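Local coordinates for odorant binding protein ASP5 (Apis mellifera, PDB 3R72), which probably binds and carries small hydrophobic odorant molecules in the antennae, as other insect odorant-binding proteins of the PBP/GOBP family do, at residues F38-T49 with D99-Q109. Numbering follows the deposited sequence.
Sequences FPDDHDLQCYTT and DDCQKTYQYVQ. With NBB (N-butyl-benzenesulfonamide), chain B.
Cys46 and Cys101 join two helices, 42-49 and 100-109, that cross at 77° with their axes 7.4 Å apart; the disulfide is one of three in this chain, the set that braces the classical insect odorant-binding fold. Cys101 is also a knob, seated among His42, Gln45, Cys46 and Thr49. Close to the bridge, His42 NE2 donates to Asp99 OD1 at 2.7 Å, in the imidazole plane and onto the syn lone pair. The other carboxylate oxygen, OD2, caps the second helix at Gln102 N, while Gln102 OE1 accepts a hydrogen bond from Asp99 N, completing a capping box.

With CG anti to its backbone N (chi1 -165°), Tyr105 points its ring past Gln45 to the loop at Phe38 and Pro39. Gln45 CG lies over one ring face, 3.6 Å from the centroid, and Thr48 CG2 sits at the ring edge. The phenol ends at the loop, where OH donates to Pro39 O over 2.7 Å; Leu44 crosses it at about a right angle, CD2 near the hydroxyl. Phe38 turns its edge toward the Tyr105 face in an offset edge-to-face pair with planes at 70°, and takes Gln109 CG over one of its own faces, 3.7 Å from the centroid.

Deeper in, Thr104 OG1 stands between two hydroxyls, 2.7 Å from Thr49 OG1 and 2.8 Å from Thr48 OG1. Thr48 OG1, held between its backbone N and carbonyl carbon, turns back to donate to Gln45 O at 2.7 Å. At the outer margin, one water links Gln45 OE1 to Gln102 NE2. Helix 100-109 also carries Tyr107 into the N-butyl-benzenesulfonamide pocket.

The crossing thus combines a covalent tie, a buried hydroxyl cluster and a clamped tyrosine; the Asp99 carboxylate would probably favour a protonated His42 imidazole.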
ATOM      1  N   PHE A  38       6.226  12.101   1.117  1.00  7.31           N
ATOM      2  CA  PHE A  38       4.782  12.057   0.900  1.00  7.35           C
ATOM      3  C   PHE A  38       4.267  13.458   0.537  1.00  7.37           C
ATOM      4  O   PHE A  38       3.578  14.119   1.318  1.00  8.00           O
ATOM      5  CB  PHE A  38       4.068  11.506   2.137  1.00  7.80           C
ATOM      6  CG  PHE A  38       4.328  10.046   2.377  1.00  7.91           C
ATOM      7  CD1 PHE A  38       3.690   9.085   1.623  1.00  8.87           C
ATOM      8  CD2 PHE A  38       5.206   9.635   3.350  1.00  9.65           C
ATOM      9  CE1 PHE A  38       3.907   7.746   1.849  1.00  9.54           C
ATOM     10  CE2 PHE A  38       5.425   8.285   3.579  1.00 11.67           C
ATOM     11  CZ  PHE A  38       4.779   7.345   2.821  1.00  9.96           C
ATOM     12  N   PRO A  39       4.599  13.935  -0.663  1.00  7.43           N
ATOM     13  CA  PRO A  39       4.087  15.237  -1.077  1.00  7.91           C
ATOM     14  C   PRO A  39       2.563  15.190  -1.260  1.00  8.11           C
ATOM     15  O   PRO A  39       1.962  14.115  -1.480  1.00  7.70           O
ATOM     16  CB  PRO A  39       4.777  15.466  -2.415  1.00  8.01           C
ATOM     17  CG  PRO A  39       5.023  14.072  -2.942  1.00  7.84           C
ATOM     18  CD  PRO A  39       5.378  13.276  -1.726  1.00  7.39           C
ATOM     19  N   ASP A  40       1.929  16.344  -1.145  1.00  7.78           N
ATOM     20  CA  ASP A  40       0.491  16.442  -1.372  1.00  8.55           C
ATOM     21  C   ASP A  40       0.203  16.475  -2.869  1.00  9.01           C
ATOM     22  O   ASP A  40      -0.290  17.463  -3.410  1.00 10.80           O
ATOM     23  CB  ASP A  40      -0.055  17.683  -0.669  1.00  9.34           C
ATOM     24  CG  ASP A  40      -1.547  17.763  -0.714  1.00 11.48           C
ATOM     25  OD1 ASP A  40      -2.047  18.867  -1.013  1.00 12.34           O
ATOM     26  OD2 ASP A  40      -2.210  16.731  -0.469  1.00 14.70           O
ATOM     27  N   ASP A  41       0.509  15.367  -3.531  1.00  8.75           N
ATOM     28  CA  ASP A  41       0.489  15.234  -4.982  1.00  8.33           C
ATOM     29  C   ASP A  41      -0.645  14.294  -5.336  1.00  8.04           C
ATOM     30  O   ASP A  41      -0.575  13.101  -5.069  1.00  7.62           O
ATOM     31  CB  ASP A  41       1.847  14.686  -5.443  1.00  7.85           C
ATOM     32  CG  ASP A  41       1.969  14.547  -6.936  1.00  9.85           C
ATOM     33  OD1 ASP A  41       0.986  14.159  -7.580  1.00 12.79           O
ATOM     34  OD2 ASP A  41       3.068  14.793  -7.466  1.00 12.33           O
ATOM     35  N   HIS A  42      -1.723  14.828  -5.906  1.00  8.62           N
ATOM     36  CA  HIS A  42      -2.914  14.041  -6.143  1.00  9.21           C
ATOM     37  C   HIS A  42      -2.660  12.869  -7.090  1.00  8.68           C
ATOM     38  O   HIS A  42      -3.304  11.839  -6.963  1.00  8.36           O
ATOM     39  CB  HIS A  42      -4.056  14.931  -6.637  1.00 10.50           C
ATOM     40  CG  HIS A  42      -5.395  14.266  -6.594  1.00 12.20           C
ATOM     41  ND1 HIS A  42      -5.990  13.737  -7.713  1.00 13.37           N
ATOM     42  CD2 HIS A  42      -6.256  14.056  -5.573  1.00 13.92           C
ATOM     43  CE1 HIS A  42      -7.162  13.220  -7.383  1.00 13.68           C
ATOM     44  NE2 HIS A  42      -7.352  13.408  -6.090  1.00 13.88           N
ATOM     45  N   ASP A  43      -1.718  13.009  -8.015  1.00  9.16           N
ATOM     46  CA  ASP A  43      -1.408  11.898  -8.908  1.00  9.42           C
ATOM     47  C   ASP A  43      -0.748  10.738  -8.165  1.00  8.16           C
ATOM     48  O   ASP A  43      -1.107   9.587  -8.379  1.00  8.74           O
ATOM     49  CB  ASP A  43      -0.581  12.378 -10.089  1.00 10.62           C
ATOM     50  CG  ASP A  43      -1.341  13.365 -10.943  1.00 14.27           C
ATOM     51  OD1 ASP A  43      -2.563  13.183 -11.129  1.00 17.68           O
ATOM     52  OD2 ASP A  43      -0.719  14.331 -11.428  1.00 19.29           O
ATOM     53  N   LEU A  44       0.189  11.038  -7.274  1.00  7.59           N
ATOM     54  CA  LEU A  44       0.760   9.996  -6.428  1.00  6.98           C
ATOM     55  C   LEU A  44      -0.318   9.383  -5.544  1.00  6.52           C
ATOM     56  O   LEU A  44      -0.357   8.159  -5.351  1.00  7.08           O
ATOM     57  CB  LEU A  44       1.926  10.535  -5.597  1.00  7.01           C
ATOM     58  CG  LEU A  44       2.603   9.522  -4.687  1.00  6.62           C
ATOM     59  CD1 LEU A  44       3.140   8.314  -5.434  1.00  8.12           C
ATOM     60  CD2 LEU A  44       3.697  10.226  -3.874  1.00  7.92           C
ATOM     61  N   GLN A  45      -1.215  10.221  -5.029  1.00  6.57           N
ATOM     62  CA  GLN A  45      -2.322   9.699  -4.238  1.00  7.11           C
ATOM     63  C   GLN A  45      -3.129   8.687  -5.048  1.00  7.46           C
ATOM     64  O   GLN A  45      -3.429   7.579  -4.584  1.00  7.66           O
ATOM     65  CB  GLN A  45      -3.190  10.854  -3.741  1.00  7.63           C
ATOM     66  CG  GLN A  45      -2.450  11.753  -2.761  1.00  8.11           C
ATOM     67  CD  GLN A  45      -3.127  13.058  -2.440  1.00  9.78           C
ATOM     68  OE1 GLN A  45      -4.122  13.440  -3.047  1.00 11.06           O
ATOM     69  NE2 GLN A  45      -2.574  13.758  -1.460  1.00 12.49           N
ATOM     70  N   CYS A  46      -3.454   9.034  -6.286  1.00  7.51           N
ATOM     71  CA  CYS A  46      -4.233   8.120  -7.126  1.00  8.50           C
ATOM     72  C   CYS A  46      -3.469   6.863  -7.523  1.00  7.68           C
ATOM     73  O   CYS A  46      -4.093   5.820  -7.704  1.00  7.80           O
ATOM     74  CB  CYS A  46      -4.780   8.850  -8.341  1.00  9.71           C
ATOM     75  SG  CYS A  46      -6.024  10.140  -7.911  1.00 14.52           S
ATOM     76  N   TYR A  47      -2.142   6.933  -7.592  1.00  7.13           N
ATOM     77  CA  TYR A  47      -1.338   5.727  -7.781  1.00  6.70           C
ATOM     78  C   TYR A  47      -1.593   4.738  -6.638  1.00  6.75           C
ATOM     79  O   TYR A  47      -1.742   3.536  -6.872  1.00  6.87           O
ATOM     80  CB  TYR A  47       0.152   6.076  -7.927  1.00  7.12           C
ATOM     81  CG  TYR A  47       1.055   4.873  -7.900  1.00  7.29           C
ATOM     82  CD1 TYR A  47       1.399   4.190  -9.062  1.00  8.27           C
ATOM     83  CD2 TYR A  47       1.537   4.390  -6.698  1.00  7.06           C
ATOM     84  CE1 TYR A  47       2.197   3.053  -9.011  1.00  7.80           C
ATOM     85  CE2 TYR A  47       2.338   3.264  -6.645  1.00  7.31           C
ATOM     86  CZ  TYR A  47       2.665   2.605  -7.806  1.00  7.78           C
ATOM     87  OH  TYR A  47       3.448   1.476  -7.772  1.00  8.59           O
ATOM     88  N   THR A  48      -1.632   5.230  -5.402  1.00  6.21           N
ATOM     89  CA  THR A  48      -1.882   4.326  -4.289  1.00  6.16           C
ATOM     90  C   THR A  48      -3.228   3.641  -4.410  1.00  5.94           C
ATOM     91  O   THR A  48      -3.361   2.467  -4.080  1.00  6.32           O
ATOM     92  CB  THR A  48      -1.685   4.960  -2.892  1.00  5.96           C
ATOM     93  OG1 THR A  48      -2.693   5.931  -2.591  1.00  6.81           O
ATOM     94  CG2 THR A  48      -0.289   5.552  -2.739  1.00  6.58           C
ATOM     95  N   THR A  49      -4.233   4.375  -4.871  1.00  6.81           N
ATOM     96  CA  THR A  49      -5.544   3.783  -5.070  1.00  7.45           C
ATOM     97  C   THR A  49      -5.523   2.722  -6.173  1.00  7.24           C
ATOM     98  O   THR A  49      -6.161   1.682  -6.042  1.00  7.64           O
ATOM     99  CB  THR A  49      -6.596   4.848  -5.413  1.00  7.72           C
ATOM    100  OG1 THR A  49      -6.414   5.983  -4.560  1.00  8.57           O
ATOM    101  CG2 THR A  49      -8.017   4.287  -5.270  1.00 10.18           C
ATOM    102  N   ASP A  99     -11.321  12.336  -1.086  1.00 11.37           N
ATOM    103  CA  ASP A  99     -11.635  11.425  -2.172  1.00 11.21           C
ATOM    104  C   ASP A  99     -10.887  10.097  -2.004  1.00 10.85           C
ATOM    105  O   ASP A  99     -10.098   9.935  -1.065  1.00 10.74           O
ATOM    106  CB  ASP A  99     -11.449  12.076  -3.559  1.00 11.51           C
ATOM    107  CG  ASP A  99     -10.008  12.329  -3.958  1.00 13.03           C
ATOM    108  OD1 ASP A  99      -9.811  13.061  -4.950  1.00 16.66           O
ATOM    109  OD2 ASP A  99      -9.082  11.795  -3.350  1.00 12.85           O
ATOM    110  N   ASP A 100     -11.165   9.119  -2.867  1.00 10.51           N
ATOM    111  CA  ASP A 100     -10.549   7.801  -2.691  1.00 10.61           C
ATOM    112  C   ASP A 100      -9.031   7.867  -2.719  1.00  9.77           C
ATOM    113  O   ASP A 100      -8.362   7.146  -1.967  1.00  9.84           O
ATOM    114  CB  ASP A 100     -11.014   6.816  -3.755  1.00 11.36           C
ATOM    115  CG  ASP A 100     -12.480   6.446  -3.626  1.00 13.61           C
ATOM    116  OD1 ASP A 100     -13.114   6.786  -2.610  1.00 16.20           O
ATOM    117  OD2 ASP A 100     -12.980   5.799  -4.561  1.00 16.98           O
ATOM    118  N   CYS A 101      -8.493   8.723  -3.579  1.00  9.33           N
ATOM    119  CA  CYS A 101      -7.048   8.890  -3.703  1.00  9.61           C
ATOM    120  C   CYS A 101      -6.454   9.411  -2.397  1.00  8.55           C
ATOM    121  O   CYS A 101      -5.415   8.941  -1.935  1.00  7.94           O
ATOM    122  CB  CYS A 101      -6.704   9.823  -4.875  1.00 10.27           C
ATOM    123  SG  CYS A 101      -7.298   9.249  -6.491  1.00 14.49           S
ATOM    124  N   GLN A 102      -7.094  10.416  -1.824  1.00  8.13           N
ATOM    125  CA  GLN A 102      -6.653  10.977  -0.562  1.00  8.63           C
ATOM    126  C   GLN A 102      -6.750   9.951   0.566  1.00  7.86           C
ATOM    127  O   GLN A 102      -5.841   9.843   1.380  1.00  8.19           O
ATOM    128  CB  GLN A 102      -7.469  12.238  -0.259  1.00  9.27           C
ATOM    129  CG  GLN A 102      -7.157  13.353  -1.239  1.00 10.70           C
ATOM    130  CD  GLN A 102      -8.133  14.514  -1.212  1.00 12.98           C
ATOM    131  OE1 GLN A 102      -9.323  14.354  -0.988  1.00 14.38           O
ATOM    132  NE2 GLN A 102      -7.628  15.692  -1.513  1.00 16.83           N
ATOM    133  N   LYS A 103      -7.827   9.167   0.590  1.00  8.10           N
ATOM    134  CA  LYS A 103      -8.005   8.167   1.634  1.00  7.98           C
ATOM    135  C   LYS A 103      -6.925   7.094   1.591  1.00  6.81           C
ATOM    136  O   LYS A 103      -6.317   6.782   2.615  1.00  6.98           O
ATOM    137  CB  LYS A 103      -9.371   7.519   1.529  1.00  8.84           C
ATOM    138  CG  LYS A 103     -10.532   8.427   1.909  1.00 10.59           C
ATOM    139  CD  LYS A 103     -11.831   7.629   2.029  1.00 16.56           C
ATOM    140  CE  LYS A 103     -13.010   8.522   2.331  1.00 20.60           C
ATOM    141  NZ  LYS A 103     -14.314   7.893   1.975  1.00 23.63           N
ATOM    142  N   THR A 104      -6.700   6.494   0.429  1.00  6.71           N
ATOM    143  CA  THR A 104      -5.689   5.448   0.366  1.00  6.54           C
ATOM    144  C   THR A 104      -4.304   6.002   0.670  1.00  6.36           C
ATOM    145  O   THR A 104      -3.511   5.346   1.341  1.00  6.14           O
ATOM    146  CB  THR A 104      -5.695   4.663  -0.964  1.00  6.55           C
ATOM    147  OG1 THR A 104      -5.416   5.532  -2.065  1.00  6.74           O
ATOM    148  CG2 THR A 104      -7.015   3.990  -1.180  1.00  7.77           C
ATOM    149  N   TYR A 105      -4.015   7.220   0.224  1.00  6.11           N
ATOM    150  CA  TYR A 105      -2.721   7.816   0.514  1.00  5.80           C
ATOM    151  C   TYR A 105      -2.520   8.020   2.016  1.00  6.13           C
ATOM    152  O   TYR A 105      -1.441   7.773   2.545  1.00  6.30           O
ATOM    153  CB  TYR A 105      -2.595   9.141  -0.188  1.00  6.55           C
ATOM    154  CG  TYR A 105      -1.214   9.752  -0.298  1.00  6.41           C
ATOM    155  CD1 TYR A 105      -0.179   9.107  -0.951  1.00  6.26           C
ATOM    156  CD2 TYR A 105      -0.973  11.037   0.166  1.00  7.47           C
ATOM    157  CE1 TYR A 105       1.037   9.717  -1.159  1.00  6.51           C
ATOM    158  CE2 TYR A 105       0.244  11.655  -0.036  1.00  7.49           C
ATOM    159  CZ  TYR A 105       1.241  10.982  -0.691  1.00  6.46           C
ATOM    160  OH  TYR A 105       2.451  11.551  -0.947  1.00  8.02           O
ATOM    161  N   GLN A 106      -3.566   8.465   2.706  1.00  5.87           N
ATOM    162  CA  GLN A 106      -3.515   8.619   4.149  1.00  6.99           C
ATOM    163  C   GLN A 106      -3.264   7.268   4.830  1.00  6.56           C
ATOM    164  O   GLN A 106      -2.517   7.182   5.794  1.00  7.09           O
ATOM    165  CB  GLN A 106      -4.812   9.241   4.668  1.00  7.43           C
ATOM    166  CG  GLN A 106      -5.029  10.717   4.294  1.00  9.24           C
ATOM    167  CD  GLN A 106      -6.490  11.112   4.301  1.00 10.34           C
ATOM    168  OE1 GLN A 106      -7.307  10.483   4.971  1.00 11.41           O
ATOM    169  NE2 GLN A 106      -6.834  12.145   3.533  1.00 13.27           N
ATOM    170  N   TYR A 107      -3.903   6.209   4.344  1.00  6.01           N
ATOM    171  CA  TYR A 107      -3.730   4.879   4.916  1.00  6.20           C
ATOM    172  C   TYR A 107      -2.289   4.392   4.742  1.00  6.10           C
ATOM    173  O   TYR A 107      -1.668   3.868   5.671  1.00  6.34           O
ATOM    174  CB  TYR A 107      -4.745   3.905   4.276  1.00  6.68           C
ATOM    175  CG  TYR A 107      -4.653   2.536   4.886  1.00  6.98           C
ATOM    176  CD1 TYR A 107      -5.261   2.283   6.109  1.00  8.47           C
ATOM    177  CD2 TYR A 107      -3.934   1.523   4.301  1.00  8.58           C
ATOM    178  CE1 TYR A 107      -5.144   1.075   6.745  1.00  8.71           C
ATOM    179  CE2 TYR A 107      -3.827   0.296   4.930  1.00  8.45           C
ATOM    180  CZ  TYR A 107      -4.426   0.090   6.160  1.00  8.50           C
ATOM    181  OH  TYR A 107      -4.288  -1.101   6.811  1.00 11.31           O
ATOM    182  N   VAL A 108      -1.744   4.591   3.549  1.00  5.99           N
ATOM    183  CA  VAL A 108      -0.360   4.235   3.271  1.00  6.58           C
ATOM    184  C   VAL A 108       0.593   4.998   4.208  1.00  6.26           C
ATOM    185  O   VAL A 108       1.526   4.421   4.747  1.00  6.72           O
ATOM    186  CB  VAL A 108      -0.034   4.478   1.768  1.00  6.58           C
ATOM    187  CG1 VAL A 108       1.458   4.314   1.508  1.00  7.51           C
ATOM    188  CG2 VAL A 108      -0.855   3.524   0.909  1.00  7.77           C
ATOM    189  N   GLN A 109       0.350   6.286   4.410  1.00  6.77           N
ATOM    190  CA  GLN A 109       1.150   7.088   5.338  1.00  7.33           C
ATOM    191  C   GLN A 109       1.032   6.570   6.770  1.00  6.98           C
ATOM    192  O   GLN A 109       2.018   6.579   7.506  1.00  7.73           O
ATOM    193  CB  GLN A 109       0.734   8.550   5.293  1.00  7.90           C
ATOM    194  CG  GLN A 109       1.202   9.263   4.056  1.00  9.51           C
ATOM    195  CD  GLN A 109       0.557  10.614   3.917  1.00 11.99           C
ATOM    196  OE1 GLN A 109      -0.557  10.736   3.390  1.00 15.65           O
ATOM    197  NE2 GLN A 109       1.235  11.632   4.397  1.00 12.78           N
TER
HETATM  198  O1S NBB B   1      -2.922  -2.526   0.314  0.70  9.11           O
HETATM  199  S   NBB B   1      -1.541  -2.841   0.278  0.70  9.23           S
HETATM  200  O2S NBB B   1      -0.919  -2.764  -1.015  0.70 11.35           O
HETATM  201  N10 NBB B   1      -1.395  -4.335   0.831  0.70  9.86           N
HETATM  202  C11 NBB B   1      -1.937  -4.698   2.123  1.00 11.94           C
HETATM  203  C12 NBB B   1      -1.064  -5.709   2.841  1.00 13.40           C
HETATM  204  C13 NBB B   1       0.279  -5.146   3.308  1.00 14.28           C
HETATM  205  C14 NBB B   1       0.092  -4.192   4.469  1.00 16.31           C
HETATM  206  C4  NBB B   1      -0.745  -1.850   1.313  0.70  8.06           C
HETATM  207  C5  NBB B   1       0.645  -1.955   1.407  0.70  9.06           C
HETATM  208  C6  NBB B   1       1.372  -1.136   2.283  0.70  8.97           C
HETATM  209  C1  NBB B   1       0.735  -0.196   3.078  0.70  9.15           C
HETATM  210  C2  NBB B   1      -0.631  -0.062   2.985  0.70  8.35           C
HETATM  211  C3  NBB B   1      -1.365  -0.874   2.123  0.70  8.96           C
HETATM  212  O   HOH W   1      -4.634  15.961   0.030  1.00 25.61           O
HETATM  213  O   HOH W   2      -4.976  16.024  -2.948  1.00 17.70           O